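Local coordinates for immune protein (Enterobacter cloacae, PDB 6D7Y), which binds the toxic C-terminal tip of a CdiA contact-dependent growth inhibition protein and, as its immunity protein, probably neutralises it, at residues K27-F40 with F59-S73. Numbering follows the deposited sequence. Where two conformers were deposited one is given.
Sequences KSDRIFDFNFSEDF and FNGDLYFGVSMEGFS
Asp29 and Arg30 both face Glu70, a classic beta bulge at the start of the antiparallel pairing of edge strand 30-36 with strand 63-69, and a second bulge lies within it. Glu70 O accepts from Asp29 N (2.8 Å) and Arg30 N (3.2 Å). In the second bulge the register slips by one residue between Phe32 and Asn35, where Asp33 has positive phi (56°). On the face carrying Arg30, Phe32 and Ser68, Ser68 CB lies over the Phe32 ring, 3.9 Å from its centroid, while Glu70 CB meets the ring's edge. Arg30, bent at chi3 (-69°), brings NH2 within 2.8 Å of Glu70 OE1 in a salt bridge; OE1 lies near the guanidinium plane, while NH2 approaches from above the carboxylate plane. Phe65, on the other face with Ile31 and Met69, meets Phe34 and Phe40 obliquely; Leu63 CD2 sits over the Phe40 ring, 4.0 Å from its centroid. Phe56 of helix 50-58 packs edge-to-face on Phe65, and the loop residue Phe48 touches Phe65. Past the strand, Ser37 OG accepts from Tyr64 N (2.9 Å), and a water joins it to Glu38 OE2 and Asp62 O. Aromatic packing thus ties the edge strand to helix 50-58, while salt bridge and water link its polar groups.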
loop_
_atom_site.group_PDB
_atom_site.type_symbol
_atom_site.label_atom_id
_atom_site.label_comp_id
_atom_site.label_asym_id
_atom_site.label_seq_id
_atom_site.Cartn_x
_atom_site.Cartn_y
_atom_site.Cartn_z
ATOM N N LYS B 27 -0.683 2.610 11.699
ATOM C CA LYS B 27 -0.763 1.192 12.054
ATOM C C LYS B 27 0.637 0.557 12.149
ATOM O O LYS B 27 0.766 -0.629 12.468
ATOM C CB LYS B 27 -1.691 0.456 11.074
ATOM C CG LYS B 27 -3.055 1.148 10.965
ATOM C CD LYS B 27 -4.057 0.435 10.056
ATOM C CE LYS B 27 -4.763 -0.731 10.739
ATOM N NZ LYS B 27 -3.846 -1.783 11.227
ATOM N N SER B 28 1.682 1.349 11.887
ATOM C CA SER B 28 3.063 0.871 12.000
ATOM C C SER B 28 3.816 1.464 13.177
ATOM O O SER B 28 3.448 2.516 13.711
ATOM C CB SER B 28 3.833 1.226 10.754
ATOM O OG SER B 28 4.014 2.631 10.630
ATOM N N ASP B 29 4.907 0.794 13.548
ATOM C CA ASP B 29 5.760 1.257 14.644
ATOM C C ASP B 29 6.645 2.403 14.180
ATOM O O ASP B 29 6.820 3.376 14.906
ATOM C CB ASP B 29 6.609 0.124 15.204
ATOM C CG ASP B 29 5.791 -0.919 15.938
ATOM O OD1 ASP B 29 4.594 -0.696 16.179
ATOM O OD2 ASP B 29 6.368 -1.966 16.297
ATOM N N ARG B 30 7.209 2.288 12.982
ATOM C CA ARG B 30 8.062 3.341 12.444
ATOM C C ARG B 30 8.252 3.231 10.947
ATOM O O ARG B 30 7.983 2.189 10.361
ATOM C CB ARG B 30 9.427 3.354 13.165
ATOM C CG ARG B 30 10.084 1.994 13.325
ATOM C CD ARG B 30 11.397 2.121 14.093
ATOM N NE ARG B 30 12.397 2.830 13.291
ATOM C CZ ARG B 30 13.260 2.254 12.444
ATOM N NH1 ARG B 30 14.110 3.011 11.751
ATOM N NH2 ARG B 30 13.291 0.931 12.270
ATOM N N ILE B 31 8.688 4.335 10.338
ATOM C CA ILE B 31 8.960 4.376 8.904
ATOM C C ILE B 31 10.318 4.970 8.666
ATOM O O ILE B 31 10.774 5.844 9.413
ATOM C CB ILE B 31 7.906 5.138 8.072
ATOM C CG1 ILE B 31 7.907 6.644 8.344
ATOM C CG2 ILE B 31 6.530 4.539 8.297
ATOM C CD1 ILE B 31 6.923 7.389 7.469
ATOM N N PHE B 32 10.948 4.497 7.608
ATOM C CA PHE B 32 12.294 4.897 7.251
ATOM C C PHE B 32 12.568 4.512 5.812
ATOM O O PHE B 32 11.693 3.969 5.118
ATOM C CB PHE B 32 13.288 4.192 8.177
ATOM C CG PHE B 32 13.126 2.706 8.202
ATOM C CD1 PHE B 32 12.203 2.118 9.053
ATOM C CD2 PHE B 32 13.880 1.892 7.367
ATOM C CE1 PHE B 32 12.029 0.747 9.076
ATOM C CE2 PHE B 32 13.719 0.517 7.389
ATOM C CZ PHE B 32 12.786 -0.059 8.240
ATOM N N ASP B 33 13.790 4.786 5.379
ATOM C CA ASP B 33 14.240 4.495 4.017
ATOM C C ASP B 33 13.341 5.139 2.947
ATOM O O ASP B 33 12.830 4.469 2.060
ATOM C CB ASP B 33 14.362 2.981 3.788
ATOM C CG ASP B 33 15.071 2.641 2.480
ATOM O OD1 ASP B 33 15.917 3.441 2.022
ATOM O OD2 ASP B 33 14.793 1.567 1.923
ATOM N N PHE B 34 13.152 6.450 3.064
ATOM C CA PHE B 34 12.389 7.210 2.090
ATOM C C PHE B 34 13.182 7.192 0.784
ATOM O O PHE B 34 14.374 7.521 0.779
ATOM C CB PHE B 34 12.171 8.639 2.579
ATOM C CG PHE B 34 11.535 9.535 1.560
ATOM C CD1 PHE B 34 10.182 9.438 1.282
ATOM C CD2 PHE B 34 12.285 10.507 0.898
ATOM C CE1 PHE B 34 9.588 10.277 0.344
ATOM C CE2 PHE B 34 11.696 11.350 -0.036
ATOM C CZ PHE B 34 10.345 11.233 -0.318
ATOM N N ASN B 35 12.526 6.820 -0.312
ATOM C CA ASN B 35 13.187 6.712 -1.617
ATOM C C ASN B 35 12.256 7.286 -2.676
ATOM O O ASN B 35 11.058 7.185 -2.539
ATOM C CB ASN B 35 13.515 5.242 -1.908
ATOM C CG ASN B 35 14.560 5.076 -2.995
ATOM O OD1 ASN B 35 15.149 6.054 -3.467
ATOM N ND2 ASN B 35 14.828 3.829 -3.373
ATOM N N PHE B 36 12.819 7.821 -3.754
ATOM C CA PHE B 36 12.058 8.544 -4.791
ATOM C C PHE B 36 12.660 8.445 -6.196
ATOM O O PHE B 36 13.880 8.317 -6.334
ATOM C CB PHE B 36 12.062 10.004 -4.361
ATOM C CG PHE B 36 13.406 10.453 -3.877
ATOM C CD1 PHE B 36 14.364 10.926 -4.766
ATOM C CD2 PHE B 36 13.749 10.319 -2.534
ATOM C CE1 PHE B 36 15.624 11.301 -4.319
ATOM C CE2 PHE B 36 15.004 10.691 -2.081
ATOM C CZ PHE B 36 15.943 11.183 -2.974
ATOM N N SER B 37 11.817 8.550 -7.230
ATOM C CA SER B 37 12.284 8.471 -8.636
ATOM C C SER B 37 12.883 9.789 -9.177
ATOM O O SER B 37 13.516 9.794 -10.227
ATOM C CB SER B 37 11.203 7.915 -9.569
ATOM O OG SER B 37 10.010 8.656 -9.500
ATOM N N GLU B 38 12.600 10.895 -8.504
ATOM C CA GLU B 38 13.228 12.205 -8.789
ATOM C C GLU B 38 13.310 12.877 -7.431
ATOM O O GLU B 38 12.384 12.736 -6.634
ATOM C CB GLU B 38 12.479 13.125 -9.774
ATOM C CG GLU B 38 12.715 12.892 -11.269
ATOM C CD GLU B 38 11.747 11.936 -11.920
ATOM O OE1 GLU B 38 12.114 11.324 -12.945
ATOM O OE2 GLU B 38 10.614 11.809 -11.426
ATOM N N ASP B 39 14.408 13.574 -7.142
ATOM C CA ASP B 39 14.536 14.251 -5.845
ATOM C C ASP B 39 13.586 15.460 -5.831
ATOM O O ASP B 39 13.974 16.590 -6.149
ATOM C CB ASP B 39 15.985 14.657 -5.549
ATOM C CG ASP B 39 16.170 15.172 -4.123
ATOM O OD1 ASP B 39 15.274 14.948 -3.279
ATOM O OD2 ASP B 39 17.220 15.790 -3.840
ATOM N N PHE B 40 12.336 15.183 -5.463
ATOM C CA PHE B 40 11.269 16.183 -5.426
ATOM C C PHE B 40 11.039 16.746 -4.029
ATOM O O PHE B 40 10.429 17.811 -3.893
ATOM C CB PHE B 40 9.946 15.588 -5.964
ATOM C CG PHE B 40 9.239 14.665 -4.993
ATOM C CD1 PHE B 40 9.603 13.322 -4.869
ATOM C CD2 PHE B 40 8.182 15.135 -4.217
ATOM C CE1 PHE B 40 8.948 12.478 -3.978
ATOM C CE2 PHE B 40 7.523 14.294 -3.325
ATOM C CZ PHE B 40 7.906 12.962 -3.207
ATOM N N PHE B 59 3.993 17.500 -9.213
ATOM C CA PHE B 59 5.137 17.197 -10.074
ATOM C C PHE B 59 4.726 16.973 -11.527
ATOM O O PHE B 59 3.822 16.191 -11.813
ATOM C CB PHE B 59 5.908 15.978 -9.553
ATOM C CG PHE B 59 7.222 15.745 -10.253
ATOM C CD1 PHE B 59 8.362 16.463 -9.876
ATOM C CD2 PHE B 59 7.333 14.806 -11.270
ATOM C CE1 PHE B 59 9.578 16.252 -10.513
ATOM C CE2 PHE B 59 8.547 14.590 -11.907
ATOM C CZ PHE B 59 9.670 15.315 -11.530
ATOM N N ASN B 60 5.419 17.654 -12.434
ATOM C CA ASN B 60 5.149 17.553 -13.862
ATOM C C ASN B 60 5.746 16.246 -14.412
ATOM O O ASN B 60 6.926 16.199 -14.774
ATOM C CB ASN B 60 5.737 18.783 -14.575
ATOM C CG ASN B 60 5.396 18.837 -16.053
ATOM O OD1 ASN B 60 4.390 18.286 -16.496
ATOM N ND2 ASN B 60 6.221 19.537 -16.822
ATOM N N GLY B 61 4.929 15.185 -14.437
ATOM C CA GLY B 61 5.344 13.860 -14.941
ATOM C C GLY B 61 5.114 12.718 -13.949
ATOM O O GLY B 61 4.726 12.951 -12.814
ATOM N N ASP B 62 5.349 11.486 -14.395
ATOM C CA ASP B 62 5.177 10.288 -13.543
ATOM C C ASP B 62 6.220 10.305 -12.433
ATOM O O ASP B 62 7.383 10.652 -12.677
ATOM C CB ASP B 62 5.322 9.021 -14.367
ATOM C CG ASP B 62 4.311 8.941 -15.488
ATOM O OD1 ASP B 62 3.330 9.694 -15.454
ATOM O OD2 ASP B 62 4.501 8.115 -16.398
ATOM N N LEU B 63 5.804 9.929 -11.225
ATOM C CA LEU B 63 6.675 9.979 -10.055
ATOM C C LEU B 63 6.355 8.869 -9.069
ATOM O O LEU B 63 5.216 8.488 -8.901
ATOM C CB LEU B 63 6.468 11.338 -9.361
ATOM C CG LEU B 63 7.194 11.726 -8.071
ATOM C CD1 LEU B 63 8.703 11.726 -8.262
ATOM C CD2 LEU B 63 6.734 13.115 -7.624
ATOM N N TYR B 64 7.390 8.380 -8.401
ATOM C CA TYR B 64 7.268 7.345 -7.394
ATOM C C TYR B 64 8.070 7.697 -6.182
ATOM O O TYR B 64 9.086 8.353 -6.291
ATOM C CB TYR B 64 7.871 6.025 -7.924
ATOM C CG TYR B 64 8.309 5.026 -6.842
ATOM C CD1 TYR B 64 7.401 4.136 -6.284
ATOM C CD2 TYR B 64 9.631 4.975 -6.394
ATOM C CE1 TYR B 64 7.787 3.235 -5.301
ATOM C CE2 TYR B 64 10.031 4.069 -5.408
ATOM C CZ TYR B 64 9.101 3.200 -4.870
ATOM O OH TYR B 64 9.445 2.284 -3.908
ATOM N N PHE B 65 7.579 7.271 -5.029
ATOM C CA PHE B 65 8.376 7.316 -3.816
ATOM C C PHE B 65 7.960 6.114 -2.990
ATOM O O PHE B 65 6.837 5.615 -3.103
ATOM C CB PHE B 65 8.328 8.648 -3.048
ATOM C CG PHE B 65 7.038 8.934 -2.338
ATOM C CD1 PHE B 65 6.872 8.573 -1.010
ATOM C CD2 PHE B 65 6.031 9.634 -2.965
ATOM C CE1 PHE B 65 5.708 8.871 -0.333
ATOM C CE2 PHE B 65 4.848 9.926 -2.304
ATOM C CZ PHE B 65 4.686 9.541 -0.983
ATOM N N GLY B 66 8.896 5.610 -2.210
ATOM C CA GLY B 66 8.636 4.470 -1.377
ATOM C C GLY B 66 9.254 4.679 -0.029
ATOM O O GLY B 66 10.136 5.536 0.151
ATOM N N VAL B 67 8.785 3.894 0.921
ATOM C CA VAL B 67 9.256 3.980 2.274
ATOM C C VAL B 67 9.107 2.624 2.924
ATOM O O VAL B 67 8.159 1.896 2.638
ATOM C CB VAL B 67 8.480 5.084 3.051
ATOM C CG1 VAL B 67 6.997 4.831 3.049
ATOM C CG2 VAL B 67 8.968 5.213 4.473
ATOM N N SER B 68 10.080 2.253 3.750
ATOM C CA SER B 68 10.000 1.006 4.482
ATOM C C SER B 68 9.273 1.297 5.779
ATOM O O SER B 68 9.485 2.344 6.408
ATOM C CB SER B 68 11.387 0.402 4.748
ATOM O OG SER B 68 11.980 0.006 3.529
HETATM N N MSE B 69 8.433 0.363 6.181
HETATM C CA MSE B 69 7.637 0.501 7.373
HETATM C C MSE B 69 7.954 -0.690 8.209
HETATM O O MSE B 69 8.111 -1.783 7.680
HETATM C CB MSE B 69 6.175 0.541 6.887
HETATM C CG MSE B 69 5.144 0.624 7.999
HETATM SE SE MSE B 69 3.334 1.157 7.354
HETATM C CE MSE B 69 3.856 2.931 6.668
ATOM N N GLU B 70 8.126 -0.488 9.511
ATOM C CA GLU B 70 8.364 -1.586 10.441
ATOM C C GLU B 70 7.214 -1.703 11.422
ATOM O O GLU B 70 6.695 -0.681 11.913
ATOM C CB GLU B 70 9.666 -1.364 11.216
ATOM C CG GLU B 70 9.903 -2.404 12.297
ATOM C CD GLU B 70 11.166 -2.160 13.079
ATOM O OE1 GLU B 70 12.112 -1.548 12.527
ATOM O OE2 GLU B 70 11.217 -2.594 14.247
ATOM N N GLY B 71 6.850 -2.947 11.730
ATOM C CA GLY B 71 5.804 -3.248 12.699
ATOM C C GLY B 71 4.431 -2.787 12.248
ATOM O O GLY B 71 3.767 -2.047 12.957
ATOM N N PHE B 72 4.007 -3.229 11.069
ATOM C CA PHE B 72 2.705 -2.839 10.536
ATOM C C PHE B 72 1.631 -3.814 11.003
ATOM O O PHE B 72 1.705 -4.986 10.681
ATOM C CB PHE B 72 2.736 -2.822 9.004
ATOM C CG PHE B 72 1.437 -2.400 8.395
ATOM C CD1 PHE B 72 1.119 -1.053 8.287
ATOM C CD2 PHE B 72 0.506 -3.342 7.968
ATOM C CE1 PHE B 72 -0.091 -0.647 7.748
ATOM C CE2 PHE B 72 -0.705 -2.939 7.422
ATOM C CZ PHE B 72 -1.004 -1.593 7.313
ATOM N N SER B 73 0.652 -3.334 11.772
ATOM C CA SER B 73 -0.428 -4.199 12.261
ATOM C C SER B 73 -1.559 -4.109 11.253
ATOM O O SER B 73 -2.008 -3.017 10.924
ATOM C CB SER B 73 -0.907 -3.767 13.648
ATOM O OG SER B 73 -1.420 -2.449 13.620
HETATM O O HOH W 1 12.257 2.188 -3.223
HETATM O O HOH W 2 10.180 9.301 -12.345
#